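Insect group II chitinase (Ostrinia furnacalis, PDB 5Y2A) probably hydrolyses the beta-1,4 linkages of chitin as a glycoside hydrolase family 18 catalytic domain with a TIM-barrel fold. Local coordinates at residues G25-E30 with T67-H72; E133-P138 with S170-D175; T266-E271 with R277-L282. All blocks are in the same frame, centred on the assembly; numbering follows the deposited sequence.

Contact 1: G25-E30 with T67-H72; sequences GDINPE and TALKSH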
loop_
_atom_site.group_PDB
_atom_site.type_symbol
_atom_site.label_atom_id
_atom_site.label_comp_id
_atom_site.label_asym_id
_atom_site.label_seq_id
_atom_site.Cartn_x
_atom_site.Cartn_y
_atom_site.Cartn_z
ATOM N N GLY A 25 -0.242 26.379 2.317
ATOM C CA GLY A 25 -0.798 27.394 3.190
ATOM C C GLY A 25 -0.952 26.968 4.636
ATOM O O GLY A 25 -1.157 27.832 5.493
ATOM N N ASP A 26 -0.856 25.672 4.929
ATOM C CA ASP A 26 -0.894 25.206 6.307
ATOM C C ASP A 26 0.469 25.253 6.987
ATOM O O ASP A 26 0.534 25.126 8.216
ATOM C CB ASP A 26 -1.450 23.772 6.370
ATOM C CG ASP A 26 -2.915 23.701 5.974
ATOM O OD1 ASP A 26 -3.761 24.253 6.709
ATOM O OD2 ASP A 26 -3.218 23.106 4.920
ATOM N N ILE A 27 1.555 25.426 6.235
ATOM C CA ILE A 27 2.874 25.499 6.857
ATOM C C ILE A 27 2.955 26.749 7.719
ATOM O O ILE A 27 2.589 27.849 7.284
ATOM C CB ILE A 27 3.984 25.488 5.797
ATOM C CG1 ILE A 27 3.948 24.203 4.973
ATOM C CG2 ILE A 27 5.351 25.628 6.467
ATOM C CD1 ILE A 27 4.814 24.267 3.725
ATOM N N ASN A 28 3.413 26.584 8.958
ATOM C CA ASN A 28 3.759 27.715 9.806
ATOM C C ASN A 28 5.272 27.872 9.747
ATOM O O ASN A 28 5.996 27.123 10.428
ATOM C CB ASN A 28 3.286 27.486 11.247
ATOM C CG ASN A 28 3.561 28.678 12.159
ATOM O OD1 ASN A 28 4.295 29.598 11.806
ATOM N ND2 ASN A 28 2.963 28.658 13.340
ATOM N N PRO A 29 5.806 28.812 8.957
ATOM C CA PRO A 29 7.267 28.881 8.782
ATOM C C PRO A 29 8.013 29.256 10.047
ATOM O O PRO A 29 9.213 28.967 10.146
ATOM C CB PRO A 29 7.445 29.944 7.686
ATOM C CG PRO A 29 6.230 30.796 7.796
ATOM C CD PRO A 29 5.106 29.868 8.208
ATOM N N GLU A 30 7.344 29.876 11.020
ATOM C CA GLU A 30 7.991 30.183 12.288
ATOM C C GLU A 30 8.416 28.928 13.036
ATOM O O GLU A 30 9.275 29.007 13.918
ATOM C CB GLU A 30 7.037 30.983 13.179
ATOM C CG GLU A 30 6.856 32.434 12.789
ATOM C CD GLU A 30 5.896 33.157 13.718
ATOM O OE1 GLU A 30 5.112 32.474 14.413
ATOM O OE2 GLU A 30 5.923 34.405 13.753
ATOM N N THR A 67 8.738 27.108 -1.704
ATOM C CA THR A 67 10.005 27.845 -1.683
ATOM C C THR A 67 9.802 29.335 -1.442
ATOM O O THR A 67 10.742 30.008 -1.005
ATOM C CB THR A 67 10.820 27.659 -2.971
ATOM O OG1 THR A 67 10.096 28.173 -4.096
ATOM C CG2 THR A 67 11.187 26.202 -3.189
ATOM N N ALA A 68 8.609 29.863 -1.723
ATOM C CA ALA A 68 8.321 31.259 -1.413
ATOM C C ALA A 68 8.431 31.553 0.077
ATOM O O ALA A 68 8.599 32.715 0.459
ATOM C CB ALA A 68 6.926 31.638 -1.917
ATOM N N LEU A 69 8.344 30.530 0.930
ATOM C CA LEU A 69 8.455 30.745 2.367
ATOM C C LEU A 69 9.850 31.172 2.792
ATOM O O LEU A 69 10.034 31.552 3.953
ATOM C CB LEU A 69 8.057 29.470 3.117
ATOM C CG LEU A 69 6.596 29.091 2.910
ATOM C CD1 LEU A 69 6.294 27.720 3.524
ATOM C CD2 LEU A 69 5.709 30.169 3.514
ATOM N N LYS A 70 10.838 31.118 1.898
ATOM C CA LYS A 70 12.162 31.584 2.284
ATOM C C LYS A 70 12.162 33.067 2.636
ATOM O O LYS A 70 13.081 33.529 3.323
ATOM C CB LYS A 70 13.183 31.268 1.183
ATOM C CG LYS A 70 13.108 32.133 -0.055
ATOM C CD LYS A 70 14.319 31.872 -0.942
ATOM C CE LYS A 70 14.160 30.586 -1.736
ATOM N NZ LYS A 70 15.400 30.250 -2.494
ATOM N N SER A 71 11.143 33.821 2.208
ATOM C CA SER A 71 11.015 35.202 2.664
ATOM C C SER A 71 10.804 35.282 4.171
ATOM O O SER A 71 10.986 36.356 4.755
ATOM C CB SER A 71 9.868 35.913 1.932
ATOM O OG SER A 71 8.607 35.527 2.447
ATOM N N HIS A 72 10.387 34.185 4.803
ATOM C CA HIS A 72 10.297 34.077 6.253
ATOM C C HIS A 72 11.600 33.623 6.893
ATOM O O HIS A 72 11.633 33.385 8.105
ATOM C CB HIS A 72 9.165 33.129 6.645
ATOM C CG HIS A 72 7.811 33.651 6.287
ATOM N ND1 HIS A 72 6.936 34.156 7.225
ATOM C CD2 HIS A 72 7.191 33.771 5.090
ATOM C CE1 HIS A 72 5.831 34.552 6.622
ATOM N NE2 HIS A 72 5.959 34.329 5.326
#
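Ile27 and Leu69 make the buried half of this contact, and Pro29 and His72 the half nearer to solvent. On the inner side one methyl does the work: Leu69 CD1 lodges against three carbons of Ile27, with CG2 at 3.7 Å, CD1 at 3.8 Å and CB close behind. Ile27 is arranged to receive it, because its CG2 stands anti to the backbone N while CG1 lies beside that N (chi1 -61°), and the two branches meet the same leucine methyl. Both side chains also rest on Ile35 of strand 34-42, so the apolar patch continues inward beneath them.

The two segments lead into strands 34-42 and 75-81, adjacent parallel strands of the TIM barrel, and the contact therefore lies at the end of the barrel where these strands begin. Lys70 adds a tie on the other flank of the 3-10 turn 68-72 through its salt bridge to Asp118.

Towards the outside the packing stays close but is more exposed. Pro29 CG is 4.4 Å from Leu69 CD2, but it approaches His72 more closely, in a CH-pi contact 3.7 Å from the ring centroid and 24° off the ring normal. CG is displaced towards the rim of that face, nearest to ND1, and Pro29 CB reaches His72 CB at 3.8 Å. His72 remains exposed as a residue, and the proline covers part of one ring face. Next to the proline, Asn28 forms an Asx turn: its OD1 accepts from Glu30 N at 3.2 Å, with the donor above the amide carbonyl plane. This bond spans Pro29, and Glu30 O beyond it is weakly bonded to Arg371.

Contact 2: E133-P138 with S170-D175; sequences ECEKGP and SKRVID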
loop_
_atom_site.group_PDB
_atom_site.type_symbol
_atom_site.label_atom_id
_atom_site.label_comp_id
_atom_site.label_asym_id
_atom_site.label_seq_id
_atom_site.Cartn_x
_atom_site.Cartn_y
_atom_site.Cartn_z
ATOM N N GLU A 133 16.808 -4.594 1.819
ATOM C CA GLU A 133 17.223 -5.925 1.363
ATOM C C GLU A 133 18.714 -5.862 1.035
ATOM O O GLU A 133 19.109 -5.613 -0.106
ATOM C CB GLU A 133 16.384 -6.367 0.172
ATOM C CG GLU A 133 14.904 -6.519 0.466
ATOM C CD GLU A 133 14.199 -7.398 -0.549
ATOM O OE1 GLU A 133 14.284 -7.100 -1.761
ATOM O OE2 GLU A 133 13.573 -8.395 -0.140
ATOM N N CYS A 134 19.548 -6.101 2.056
ATOM C CA CYS A 134 20.987 -5.867 1.947
ATOM C C CYS A 134 21.691 -6.843 1.013
ATOM O O CYS A 134 22.782 -6.529 0.526
ATOM C CB CYS A 134 21.634 -5.931 3.331
ATOM S SG CYS A 134 21.015 -4.673 4.477
ATOM N N GLU A 135 21.096 -8.003 0.731
ATOM C CA GLU A 135 21.693 -8.955 -0.201
ATOM C C GLU A 135 21.516 -8.547 -1.654
ATOM O O GLU A 135 22.069 -9.195 -2.547
ATOM C CB GLU A 135 21.107 -10.356 0.010
ATOM C CG GLU A 135 19.637 -10.508 -0.378
ATOM C CD GLU A 135 18.679 -10.022 0.704
ATOM O OE1 GLU A 135 19.154 -9.483 1.727
ATOM O OE2 GLU A 135 17.449 -10.175 0.524
ATOM N N LYS A 136 20.603 -7.601 -1.874
ATOM C CA LYS A 136 20.238 -7.071 -3.197
ATOM C C LYS A 136 21.197 -6.161 -3.982
ATOM O O LYS A 136 21.346 -6.303 -5.196
ATOM C CB LYS A 136 18.864 -6.393 -3.117
ATOM C CG LYS A 136 17.761 -7.287 -2.575
ATOM C CD LYS A 136 17.438 -8.414 -3.543
ATOM C CE LYS A 136 16.469 -9.411 -2.927
ATOM N NZ LYS A 136 15.056 -9.098 -3.273
ATOM N N GLY A 137 21.822 -5.220 -3.281
ATOM C CA GLY A 137 22.688 -4.242 -3.884
ATOM C C GLY A 137 24.152 -4.613 -3.791
ATOM O O GLY A 137 24.560 -5.451 -2.978
ATOM N N PRO A 138 24.974 -3.997 -4.636
ATOM C CA PRO A 138 26.418 -4.237 -4.571
ATOM C C PRO A 138 27.067 -3.503 -3.409
ATOM O O PRO A 138 26.615 -2.440 -2.977
ATOM C CB PRO A 138 26.919 -3.685 -5.908
ATOM C CG PRO A 138 25.954 -2.584 -6.226
ATOM C CD PRO A 138 24.613 -3.066 -5.720
ATOM N N SER A 170 19.058 1.788 11.387
ATOM C CA SER A 170 19.361 0.375 11.589
ATOM C C SER A 170 20.872 0.195 11.599
ATOM O O SER A 170 21.545 0.576 10.637
ATOM C CB SER A 170 18.736 -0.476 10.485
ATOM O OG SER A 170 19.358 -1.753 10.412
ATOM N N LYS A 171 21.406 -0.373 12.684
ATOM C CA LYS A 171 22.843 -0.625 12.737
ATOM C C LYS A 171 23.293 -1.421 11.519
ATOM O O LYS A 171 24.261 -1.056 10.842
ATOM C CB LYS A 171 23.214 -1.374 14.019
ATOM C CG LYS A 171 24.714 -1.665 14.125
ATOM C CD LYS A 171 25.031 -2.607 15.272
ATOM C CE LYS A 171 26.532 -2.870 15.383
ATOM N NZ LYS A 171 27.156 -3.254 14.089
ATOM N N ARG A 172 22.580 -2.511 11.227
ATOM C CA ARG A 172 22.870 -3.344 10.063
ATOM C C ARG A 172 22.980 -2.521 8.784
ATOM O O ARG A 172 23.975 -2.614 8.053
ATOM C CB ARG A 172 21.779 -4.407 9.915
ATOM C CG ARG A 172 21.952 -5.315 8.719
ATOM C CD ARG A 172 20.863 -6.377 8.644
ATOM N NE ARG A 172 21.068 -7.240 7.484
ATOM C CZ ARG A 172 20.194 -7.408 6.497
ATOM N NH1 ARG A 172 19.029 -6.771 6.516
ATOM N NH2 ARG A 172 20.487 -8.219 5.487
ATOM N N VAL A 173 21.957 -1.709 8.494
ATOM C CA VAL A 173 21.946 -0.934 7.254
ATOM C C VAL A 173 23.047 0.118 7.267
ATOM O O VAL A 173 23.681 0.382 6.238
ATOM C CB VAL A 173 20.561 -0.294 7.024
ATOM C CG1 VAL A 173 20.581 0.606 5.793
ATOM C CG2 VAL A 173 19.487 -1.369 6.878
ATOM N N ILE A 174 23.272 0.759 8.414
ATOM C CA ILE A 174 24.325 1.768 8.498
ATOM C C ILE A 174 25.668 1.162 8.113
ATOM O O ILE A 174 26.429 1.746 7.331
ATOM C CB ILE A 174 24.367 2.386 9.906
ATOM C CG1 ILE A 174 23.111 3.235 10.141
ATOM C CG2 ILE A 174 25.637 3.226 10.088
ATOM C CD1 ILE A 174 22.783 3.439 11.594
ATOM N N ASP A 175 25.960 -0.037 8.629
ATOM C CA ASP A 175 27.230 -0.694 8.326
ATOM C C ASP A 175 27.359 -0.981 6.835
ATOM O O ASP A 175 28.448 -0.869 6.263
ATOM C CB ASP A 175 27.352 -1.996 9.119
ATOM C CG ASP A 175 27.494 -1.764 10.607
ATOM O OD1 ASP A 175 27.876 -0.642 11.000
ATOM O OD2 ASP A 175 27.230 -2.711 11.382
HETATM O O HOH W 1 18.059 -8.384 3.741
HETATM O O HOH W 2 21.631 -10.336 3.930
#
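Arg172 NH2 donates to water 1 at 3.0 Å, and the same water accepts from Cys134 N at 3.2 Å and donates to Glu135 OE1. A second water is held more weakly between NH2 and the same carboxylate oxygen. Both waters lie in the guanidinium plane at its edge, where they bridge two opposite charges that do not touch: Glu135 OE1 stays 4.2 Å from Arg172 NH2, with carboxylate and guanidinium planes turned only 28° apart. The two charges are linked through water rather than directly.

Direct packing uses the face of the guanidinium instead. Cys134 SG sits 3.4 Å above the plane, over its centre, and Cys134 CB is 3.3 Å from Arg172 NH2. The arginine gets there by reaching straight out, its CG anti to the backbone N (chi1 179°) and its chain extended as far as NE. The sulfur it covers is fixed by the disulfide to Cys129, which closes a small loop within the long connection that follows strand 119-123. In the TIM barrel this connection and helix 171-177 follow the fourth and fifth core strands, at the end of the barrel that in this fold carries the active site.

The helix starts here with an N-cap: Ser170 OG accepts from Val173 N at 3.2 Å in a nearly straight bond (171°). Val173 CG2 brushes Cys134 SG more distantly, at 4.4 Å. Across the turn from the arginine, Lys136 NZ bridges to Glu133 OE1, and weak, long ion pairs lead from these two residues to Glu271 and Arg279 of the second subunit.

Contact 3: T266-E271 with R277-L282; sequences TYAGGE and RARGFL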
loop_
_atom_site.group_PDB
_atom_site.type_symbol
_atom_site.label_atom_id
_atom_site.label_comp_id
_atom_site.label_asym_id
_atom_site.label_seq_id
_atom_site.Cartn_x
_atom_site.Cartn_y
_atom_site.Cartn_z
ATOM N N THR A 266 0.897 -10.315 17.007
ATOM C CA THR A 266 -0.067 -9.604 16.184
ATOM C C THR A 266 -0.279 -10.361 14.883
ATOM O O THR A 266 0.565 -11.153 14.456
ATOM C CB THR A 266 0.395 -8.171 15.890
ATOM O OG1 THR A 266 1.665 -8.210 15.235
ATOM C CG2 THR A 266 0.526 -7.386 17.191
ATOM N N TYR A 267 -1.424 -10.103 14.251
ATOM C CA TYR A 267 -1.781 -10.766 13.008
ATOM C C TYR A 267 -1.960 -9.821 11.826
ATOM O O TYR A 267 -2.103 -10.299 10.695
ATOM C CB TYR A 267 -3.068 -11.587 13.199
ATOM C CG TYR A 267 -4.297 -10.755 13.500
ATOM C CD1 TYR A 267 -5.081 -10.242 12.475
ATOM C CD2 TYR A 267 -4.676 -10.486 14.809
ATOM C CE1 TYR A 267 -6.197 -9.482 12.739
ATOM C CE2 TYR A 267 -5.807 -9.728 15.086
ATOM C CZ TYR A 267 -6.563 -9.231 14.045
ATOM O OH TYR A 267 -7.686 -8.467 14.307
ATOM N N ALA A 268 -1.956 -8.508 12.046
ATOM C CA ALA A 268 -2.137 -7.547 10.964
ATOM C C ALA A 268 -1.749 -6.169 11.478
ATOM O O ALA A 268 -1.531 -5.971 12.673
ATOM C CB ALA A 268 -3.583 -7.540 10.459
ATOM N N GLY A 269 -1.651 -5.218 10.560
ATOM C CA GLY A 269 -1.637 -3.831 10.965
ATOM C C GLY A 269 -2.977 -3.448 11.568
ATOM O O GLY A 269 -3.977 -4.158 11.451
ATOM N N GLY A 270 -2.999 -2.308 12.244
ATOM C CA GLY A 270 -4.247 -1.803 12.782
ATOM C C GLY A 270 -5.213 -1.360 11.695
ATOM O O GLY A 270 -4.836 -1.134 10.549
ATOM N N GLU A 271 -6.496 -1.279 12.064
ATOM C CA GLU A 271 -7.502 -0.646 11.213
ATOM C C GLU A 271 -7.025 0.725 10.751
ATOM O O GLU A 271 -6.411 1.476 11.516
ATOM C CB GLU A 271 -8.822 -0.486 11.982
ATOM C CG GLU A 271 -9.570 -1.768 12.325
ATOM C CD GLU A 271 -10.195 -2.421 11.099
ATOM O OE1 GLU A 271 -10.762 -1.685 10.267
ATOM O OE2 GLU A 271 -10.123 -3.655 10.968
ATOM N N ARG A 277 -5.805 6.549 6.019
ATOM C CA ARG A 277 -6.266 5.462 5.146
ATOM C C ARG A 277 -5.150 4.477 4.808
ATOM O O ARG A 277 -4.974 4.071 3.659
ATOM C CB ARG A 277 -6.868 6.046 3.865
ATOM C CG ARG A 277 -7.972 7.052 4.109
ATOM C CD ARG A 277 -8.174 7.923 2.879
ATOM N NE ARG A 277 -7.028 8.828 2.828
ATOM C CZ ARG A 277 -6.580 9.461 1.750
ATOM N NH1 ARG A 277 -7.183 9.326 0.574
ATOM N NH2 ARG A 277 -5.507 10.229 1.858
ATOM N N ALA A 278 -4.397 4.068 5.824
ATOM C CA ALA A 278 -3.318 3.112 5.593
ATOM C C ALA A 278 -3.215 2.208 6.810
ATOM O O ALA A 278 -2.762 2.654 7.868
ATOM C CB ALA A 278 -1.996 3.834 5.327
ATOM N N ARG A 279 -3.580 0.936 6.650
ATOM C CA ARG A 279 -3.488 0.014 7.771
ATOM C C ARG A 279 -2.044 -0.059 8.256
ATOM O O ARG A 279 -1.104 -0.076 7.460
ATOM C CB ARG A 279 -3.977 -1.379 7.364
ATOM C CG ARG A 279 -5.478 -1.499 7.025
ATOM C CD ARG A 279 -5.798 -2.966 6.753
ATOM N NE ARG A 279 -5.636 -3.752 7.975
ATOM C CZ ARG A 279 -6.627 -4.098 8.791
ATOM N NH1 ARG A 279 -7.883 -3.799 8.484
ATOM N NH2 ARG A 279 -6.367 -4.788 9.892
ATOM N N GLY A 280 -1.870 -0.112 9.573
ATOM C CA GLY A 280 -0.556 -0.099 10.188
ATOM C C GLY A 280 -0.046 1.272 10.575
ATOM O O GLY A 280 1.006 1.361 11.216
ATOM N N PHE A 281 -0.808 2.329 10.292
ATOM C CA PHE A 281 -0.338 3.700 10.394
ATOM C C PHE A 281 -1.479 4.560 10.924
ATOM O O PHE A 281 -2.625 4.405 10.494
ATOM C CB PHE A 281 0.137 4.176 9.005
ATOM C CG PHE A 281 0.604 5.598 8.955
ATOM C CD1 PHE A 281 -0.298 6.641 8.791
ATOM C CD2 PHE A 281 1.958 5.891 9.012
ATOM C CE1 PHE A 281 0.138 7.951 8.724
ATOM C CE2 PHE A 281 2.401 7.204 8.944
ATOM C CZ PHE A 281 1.490 8.232 8.799
ATOM N N LEU A 282 -1.175 5.443 11.877
ATOM C CA LEU A 282 -2.139 6.431 12.360
ATOM C C LEU A 282 -1.401 7.731 12.635
ATOM O O LEU A 282 -0.343 7.716 13.271
ATOM C CB LEU A 282 -2.852 5.964 13.642
ATOM C CG LEU A 282 -3.803 4.760 13.574
ATOM C CD1 LEU A 282 -4.231 4.330 14.979
ATOM C CD2 LEU A 282 -5.029 5.079 12.717
HETATM O O HOH W 3 -7.887 -6.065 12.241
HETATM O O HOH W 4 -2.991 -4.944 7.864
HETATM O O HOH W 5 -3.686 1.990 11.206
#
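Arg279 spreads its donors over the chain at 269-271 and its waters. Its NH2 donates to Gly269 O at 2.9 Å in a bent bond (131°), with the acceptor tilted out of the guanidinium plane, and also to water 3, which lies in that plane and links it to Tyr267 OH. Arg279 NE donates to water 4 at 2.9 Å. Arg279 NH1 and Glu271 OE2 form a salt bridge at 3.3 Å, its hydrogen bond weak; the two side chains run side by side and the carboxylate stands almost perpendicular to the guanidinium. The stronger partner of Glu271 is Lys90 of the second subunit, bound to OE1.

A bend at chi3 (66°) lays the guanidinium alongside the backbone, with Gly270 O 3.6 Å above one face. That oxygen is satisfied by Gly280 N at 3.3 Å, and Gly269 O has a second donor in Ser253 OG. Water 5 lies 2.8 Å from Glu271 O and 2.7 Å from Phe281 O and accepts weakly from Gly280 N. Replacement of Arg279 by alanine would probably leave Gly269 O without one of its two donors and remove the positive charge beside Glu271.

Backbone closeness rests on glycines: a CB on Gly269 would clash with Gly280 N, and Gly280, third residue of a type II turn from Ala278 to Phe281, has a positive phi (93°). Both segments border strand 241-254, to which their strands pair antiparallel, a position consistent with the alpha+beta insertion domain that many family 18 chitinases carry between the seventh and eighth barrel strands.

Overall arrangement
From the N terminus, the chain first closes contact 1, where the connection from strand 4-10 to strand 34-42 meets the turn leading into strand 75-81. Contact 2 follows, joining the loop after strand 119-123 to helix 171-177 across helix 141-159 and strand 162-167; it lies opposite contact 1 about the chain's centre, with their centres about 36 Å apart. Contact 3 closes last and spans only a short connection beside strand 241-254. The three are in series, so none nests in or crosses another, and none touches its neighbours. Contacts 2 and 3, about 18 Å apart at their nearest atoms, both face the second subunit, whereas contact 1 does not.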